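Local coordinates for probable sulfate-binding lipoprotein SubI (Mycobacterium tuberculosis, PDB 6DDN) that probably binds sulfate outside the cell membrane and carries it to a membrane transporter, as a lipoprotein of the prokaryotic sulfate-binding protein family, at residues 131-143 with 285-299. Sequence-based numbering, arbitrary orientation.
Sequences DATKGIPFGSVVT and YTVQAQKLWAQAGFR
An antiparallel bridge between the long strand that begins at Phe-138 and the short strand at Arg-299, with helix 287-295 packed beside it, shows how a solute-binding protein ties a late helix to its central sheet. Gly-139 and Arg-299 form the hydrogen-bonded pair: Gly-139 N donates to Arg-299 O at 2.9 Å, and Arg-299 N returns the bond to Gly-139 O. Next to this bridge, Phe-138 lays its ring over the six-membered ring of Trp-293, centroids 3.9 Å apart and planes at 23°, a face-to-face stack that brings CE2 of Phe-138 within 3.4 Å of Trp-293 CH2. Phe-298 completes the aromatic cluster obliquely, its CD2 3.8 Å from Phe-138 CE1, while Trp-293 NE1 is hydrogen-bonded to Gln-284 OE1. One turn earlier in the helix, Gln-290 bends at chi2 (-74°), which carries its amide to the chain before the strand; NE2 gives a nearly straight bond (166°) to Pro-137 O at 2.8 Å. The same amide also bonds Gln-284 O through NE2 and Asp-302 N through OE1, partners that limit its rotation. Tyr-285 extends the contact to the turns before the strand: Pro-137 CB sits over one face of its ring in a CH-pi contact, 4.1 Å from the centroid, and Thr-133 CB lies 3.5 Å from Tyr-285 CE1. At the other end, the chain of Arg-299, extended from CG to NE, passes Ser-140 CA with its CD and places its guanidinium with one face against the methyls of Val-141, and Glu-237 forms a salt bridge with NE. The Schellman motif at Gly-297 ends the helix and lets the chain pair with the strand starting at Phe-138, in the mixed sheet of a periplasmic binding protein fold.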
loop_
_atom_site.group_PDB
_atom_site.type_symbol
_atom_site.label_atom_id
_atom_site.label_comp_id
_atom_site.label_asym_id
_atom_site.label_seq_id
_atom_site.Cartn_x
_atom_site.Cartn_y
_atom_site.Cartn_z
ATOM N N ASP A 131 -0.652 -6.942 -18.777
ATOM C CA ASP A 131 -1.367 -5.753 -19.206
ATOM C C ASP A 131 -0.460 -4.531 -19.120
ATOM O O ASP A 131 0.439 -4.457 -18.276
ATOM C CB ASP A 131 -2.605 -5.567 -18.324
ATOM C CG ASP A 131 -3.645 -4.654 -18.937
ATOM O OD1 ASP A 131 -4.818 -4.737 -18.513
ATOM O OD2 ASP A 131 -3.298 -3.850 -19.825
ATOM N N ALA A 132 -0.703 -3.560 -20.009
ATOM C CA ALA A 132 -0.006 -2.279 -19.918
ATOM C C ALA A 132 -0.142 -1.679 -18.527
ATOM O O ALA A 132 0.733 -0.932 -18.076
ATOM C CB ALA A 132 -0.549 -1.308 -20.969
ATOM N N THR A 133 -1.232 -2.010 -17.832
ATOM C CA THR A 133 -1.427 -1.591 -16.451
ATOM C C THR A 133 -0.427 -2.251 -15.508
ATOM O O THR A 133 -0.116 -1.689 -14.451
ATOM C CB THR A 133 -2.849 -1.933 -16.012
ATOM O OG1 THR A 133 -2.991 -3.359 -15.947
ATOM C CG2 THR A 133 -3.856 -1.387 -17.013
ATOM N N LYS A 134 0.070 -3.436 -15.864
ATOM C CA LYS A 134 0.878 -4.284 -14.985
ATOM C C LYS A 134 0.110 -4.721 -13.743
ATOM O O LYS A 134 0.716 -5.098 -12.734
ATOM C CB LYS A 134 2.187 -3.598 -14.578
ATOM C CG LYS A 134 3.087 -3.256 -15.738
ATOM C CD LYS A 134 4.504 -3.685 -15.447
ATOM C CE LYS A 134 5.490 -2.918 -16.298
ATOM N NZ LYS A 134 6.851 -3.473 -16.132
ATOM N N GLY A 135 -1.219 -4.683 -13.801
ATOM C CA GLY A 135 -2.029 -5.084 -12.671
ATOM C C GLY A 135 -2.046 -4.107 -11.520
ATOM O O GLY A 135 -2.435 -4.482 -10.413
ATOM N N ILE A 136 -1.638 -2.862 -11.745
ATOM C CA ILE A 136 -1.593 -1.842 -10.704
ATOM C C ILE A 136 -2.642 -0.784 -11.042
ATOM O O ILE A 136 -2.452 -0.000 -11.985
ATOM C CB ILE A 136 -0.193 -1.229 -10.572
ATOM C CG1 ILE A 136 0.751 -2.230 -9.901
ATOM C CG2 ILE A 136 -0.238 0.053 -9.759
ATOM C CD1 ILE A 136 2.098 -2.344 -10.565
ATOM N N PRO A 137 -3.766 -0.731 -10.319
ATOM C CA PRO A 137 -4.808 0.255 -10.631
ATOM C C PRO A 137 -4.647 1.557 -9.863
ATOM O O PRO A 137 -5.249 2.574 -10.224
ATOM C CB PRO A 137 -6.092 -0.472 -10.224
ATOM C CG PRO A 137 -5.663 -1.309 -9.062
ATOM C CD PRO A 137 -4.225 -1.716 -9.322
ATOM N N PHE A 138 -3.853 1.534 -8.799
ATOM C CA PHE A 138 -3.619 2.723 -7.991
ATOM C C PHE A 138 -2.370 2.494 -7.150
ATOM O O PHE A 138 -1.751 1.427 -7.195
ATOM C CB PHE A 138 -4.836 3.056 -7.117
ATOM C CG PHE A 138 -5.215 1.965 -6.152
ATOM C CD1 PHE A 138 -4.580 1.847 -4.924
ATOM C CD2 PHE A 138 -6.219 1.066 -6.467
ATOM C CE1 PHE A 138 -4.931 0.843 -4.035
ATOM C CE2 PHE A 138 -6.574 0.063 -5.584
ATOM C CZ PHE A 138 -5.931 -0.048 -4.366
ATOM N N GLY A 139 -2.012 3.508 -6.378
ATOM C CA GLY A 139 -0.867 3.407 -5.503
ATOM C C GLY A 139 -0.827 4.564 -4.534
ATOM O O GLY A 139 -1.835 5.227 -4.290
ATOM N N SER A 140 0.358 4.807 -3.988
ATOM C CA SER A 140 0.539 5.869 -3.008
ATOM C C SER A 140 2.026 6.185 -2.909
ATOM O O SER A 140 2.824 5.770 -3.756
ATOM C CB SER A 140 -0.049 5.464 -1.651
ATOM O OG SER A 140 -0.145 6.576 -0.779
ATOM N N VAL A 141 2.398 6.930 -1.870
ATOM C CA VAL A 141 3.793 7.184 -1.540
ATOM C C VAL A 141 3.966 7.005 -0.040
ATOM O O VAL A 141 3.018 7.150 0.738
ATOM C CB VAL A 141 4.256 8.595 -1.966
ATOM C CG1 VAL A 141 4.278 8.719 -3.476
ATOM C CG2 VAL A 141 3.354 9.655 -1.350
ATOM N N VAL A 142 5.192 6.683 0.365
ATOM C CA VAL A 142 5.503 6.591 1.783
ATOM C C VAL A 142 5.512 7.988 2.386
ATOM O O VAL A 142 6.070 8.932 1.810
ATOM C CB VAL A 142 6.851 5.878 1.985
ATOM C CG1 VAL A 142 7.206 5.828 3.454
ATOM C CG2 VAL A 142 6.799 4.477 1.397
ATOM N N THR A 143 4.884 8.132 3.551
ATOM C CA THR A 143 4.784 9.422 4.215
ATOM C C THR A 143 4.960 9.240 5.716
ATOM O O THR A 143 4.824 8.137 6.250
ATOM C CB THR A 143 3.441 10.102 3.920
ATOM O OG1 THR A 143 3.445 11.431 4.455
ATOM C CG2 THR A 143 2.301 9.313 4.541
ATOM N N TYR A 285 -10.246 0.330 -13.655
ATOM C CA TYR A 285 -9.481 1.147 -14.587
ATOM C C TYR A 285 -10.348 2.123 -15.370
ATOM O O TYR A 285 -9.814 2.874 -16.194
ATOM C CB TYR A 285 -8.701 0.243 -15.547
ATOM C CG TYR A 285 -7.671 -0.606 -14.837
ATOM C CD1 TYR A 285 -6.402 -0.112 -14.571
ATOM C CD2 TYR A 285 -7.976 -1.893 -14.414
ATOM C CE1 TYR A 285 -5.459 -0.880 -13.910
ATOM C CE2 TYR A 285 -7.038 -2.671 -13.753
ATOM C CZ TYR A 285 -5.782 -2.158 -13.505
ATOM O OH TYR A 285 -4.845 -2.925 -12.849
ATOM N N THR A 286 -11.657 2.135 -15.136
ATOM C CA THR A 286 -12.515 3.119 -15.775
ATOM C C THR A 286 -12.181 4.518 -15.269
ATOM O O THR A 286 -11.554 4.700 -14.222
ATOM C CB THR A 286 -13.988 2.815 -15.508
ATOM O OG1 THR A 286 -14.242 2.890 -14.100
ATOM C CG2 THR A 286 -14.352 1.428 -16.016
ATOM N N VAL A 287 -12.613 5.519 -16.037
ATOM C CA VAL A 287 -12.358 6.903 -15.652
ATOM C C VAL A 287 -13.008 7.207 -14.308
ATOM O O VAL A 287 -12.396 7.827 -13.429
ATOM C CB VAL A 287 -12.848 7.858 -16.756
ATOM C CG1 VAL A 287 -13.046 9.263 -16.205
ATOM C CG2 VAL A 287 -11.873 7.860 -17.927
ATOM N N GLN A 288 -14.248 6.750 -14.118
ATOM C CA GLN A 288 -14.969 7.034 -12.880
ATOM C C GLN A 288 -14.268 6.417 -11.678
ATOM O O GLN A 288 -14.020 7.096 -10.675
ATOM C CB GLN A 288 -16.406 6.525 -12.981
ATOM C CG GLN A 288 -17.263 6.870 -11.774
ATOM C CD GLN A 288 -18.534 6.045 -11.702
ATOM O OE1 GLN A 288 -18.690 5.057 -12.423
ATOM N NE2 GLN A 288 -19.448 6.444 -10.825
ATOM N N ALA A 289 -13.938 5.126 -11.762
ATOM C CA ALA A 289 -13.295 4.457 -10.635
ATOM C C ALA A 289 -11.951 5.093 -10.306
ATOM O O ALA A 289 -11.594 5.228 -9.131
ATOM C CB ALA A 289 -13.127 2.969 -10.932
ATOM N N GLN A 290 -11.190 5.488 -11.331
ATOM C CA GLN A 290 -9.915 6.153 -11.085
ATOM C C GLN A 290 -10.120 7.487 -10.380
ATOM O O GLN A 290 -9.346 7.849 -9.485
ATOM C CB GLN A 290 -9.161 6.347 -12.399
ATOM C CG GLN A 290 -8.608 5.060 -12.978
ATOM C CD GLN A 290 -7.402 4.553 -12.216
ATOM O OE1 GLN A 290 -6.291 5.051 -12.390
ATOM N NE2 GLN A 290 -7.616 3.559 -11.361
ATOM N N LYS A 291 -11.160 8.231 -10.765
ATOM C CA LYS A 291 -11.502 9.447 -10.036
ATOM C C LYS A 291 -11.861 9.131 -8.590
ATOM O O LYS A 291 -11.482 9.867 -7.671
ATOM C CB LYS A 291 -12.662 10.167 -10.724
ATOM C CG LYS A 291 -12.281 10.992 -11.934
ATOM C CD LYS A 291 -13.511 11.679 -12.506
ATOM C CE LYS A 291 -13.192 12.459 -13.771
ATOM N NZ LYS A 291 -14.425 12.721 -14.567
ATOM N N LEU A 292 -12.590 8.034 -8.370
ATOM C CA LEU A 292 -13.047 7.700 -7.024
ATOM C C LEU A 292 -11.879 7.327 -6.121
ATOM O O LEU A 292 -11.798 7.788 -4.976
ATOM C CB LEU A 292 -14.067 6.563 -7.088
ATOM C CG LEU A 292 -15.395 6.899 -7.764
ATOM C CD1 LEU A 292 -16.167 5.629 -8.046
ATOM C CD2 LEU A 292 -16.216 7.855 -6.913
ATOM N N TRP A 293 -10.969 6.482 -6.614
ATOM C CA TRP A 293 -9.762 6.167 -5.857
ATOM C C TRP A 293 -8.992 7.435 -5.514
ATOM O O TRP A 293 -8.571 7.631 -4.366
ATOM C CB TRP A 293 -8.876 5.206 -6.651
ATOM C CG TRP A 293 -9.349 3.786 -6.655
ATOM C CD1 TRP A 293 -9.905 3.114 -7.704
ATOM C CD2 TRP A 293 -9.295 2.856 -5.566
ATOM N NE1 TRP A 293 -10.206 1.826 -7.335
ATOM C CE2 TRP A 293 -9.841 1.642 -6.026
ATOM C CE3 TRP A 293 -8.839 2.934 -4.246
ATOM C CZ2 TRP A 293 -9.945 0.513 -5.214
ATOM C CZ3 TRP A 293 -8.939 1.809 -3.442
ATOM C CH2 TRP A 293 -9.493 0.618 -3.927
ATOM N N ALA A 294 -8.798 8.309 -6.505
ATOM C CA ALA A 294 -8.126 9.580 -6.263
ATOM C C ALA A 294 -8.832 10.367 -5.170
ATOM O O ALA A 294 -8.200 10.831 -4.214
ATOM C CB ALA A 294 -8.056 10.388 -7.558
ATOM N N GLN A 295 -10.157 10.507 -5.283
ATOM C CA GLN A 295 -10.924 11.225 -4.271
ATOM C C GLN A 295 -10.804 10.569 -2.901
ATOM O O GLN A 295 -10.925 11.250 -1.876
ATOM C CB GLN A 295 -12.390 11.312 -4.695
ATOM C CG GLN A 295 -12.624 12.236 -5.878
ATOM C CD GLN A 295 -13.879 11.892 -6.653
ATOM O OE1 GLN A 295 -14.767 11.199 -6.155
ATOM N NE2 GLN A 295 -13.956 12.374 -7.887
ATOM N N ALA A 296 -10.562 9.258 -2.862
ATOM C CA ALA A 296 -10.366 8.541 -1.609
ATOM C C ALA A 296 -8.948 8.665 -1.064
ATOM O O ALA A 296 -8.676 8.152 0.025
ATOM C CB ALA A 296 -10.720 7.062 -1.789
ATOM N N GLY A 297 -8.044 9.321 -1.783
ATOM C CA GLY A 297 -6.686 9.501 -1.320
ATOM C C GLY A 297 -5.667 8.552 -1.906
ATOM O O GLY A 297 -4.507 8.582 -1.481
ATOM N N PHE A 298 -6.055 7.715 -2.860
ATOM C CA PHE A 298 -5.142 6.784 -3.510
ATOM C C PHE A 298 -4.739 7.352 -4.864
ATOM O O PHE A 298 -5.595 7.812 -5.628
ATOM C CB PHE A 298 -5.787 5.407 -3.677
ATOM C CG PHE A 298 -6.253 4.789 -2.384
ATOM C CD1 PHE A 298 -7.450 5.176 -1.805
ATOM C CD2 PHE A 298 -5.497 3.812 -1.756
ATOM C CE1 PHE A 298 -7.880 4.608 -0.619
ATOM C CE2 PHE A 298 -5.923 3.238 -0.572
ATOM C CZ PHE A 298 -7.115 3.639 -0.002
ATOM N N ARG A 299 -3.450 7.321 -5.157
ATOM C CA ARG A 299 -2.952 7.924 -6.385
ATOM C C ARG A 299 -3.330 7.072 -7.591
ATOM O O ARG A 299 -2.914 5.910 -7.674
ATOM C CB ARG A 299 -1.441 8.111 -6.297
ATOM C CG ARG A 299 -1.058 9.318 -5.466
ATOM C CD ARG A 299 0.384 9.286 -5.011
ATOM N NE ARG A 299 0.681 10.421 -4.142
ATOM C CZ ARG A 299 1.515 11.407 -4.455
ATOM N NH1 ARG A 299 2.143 11.405 -5.624
ATOM N NH2 ARG A 299 1.716 12.401 -3.599
HETATM O O HOH W 1 -2.024 8.236 -1.899
#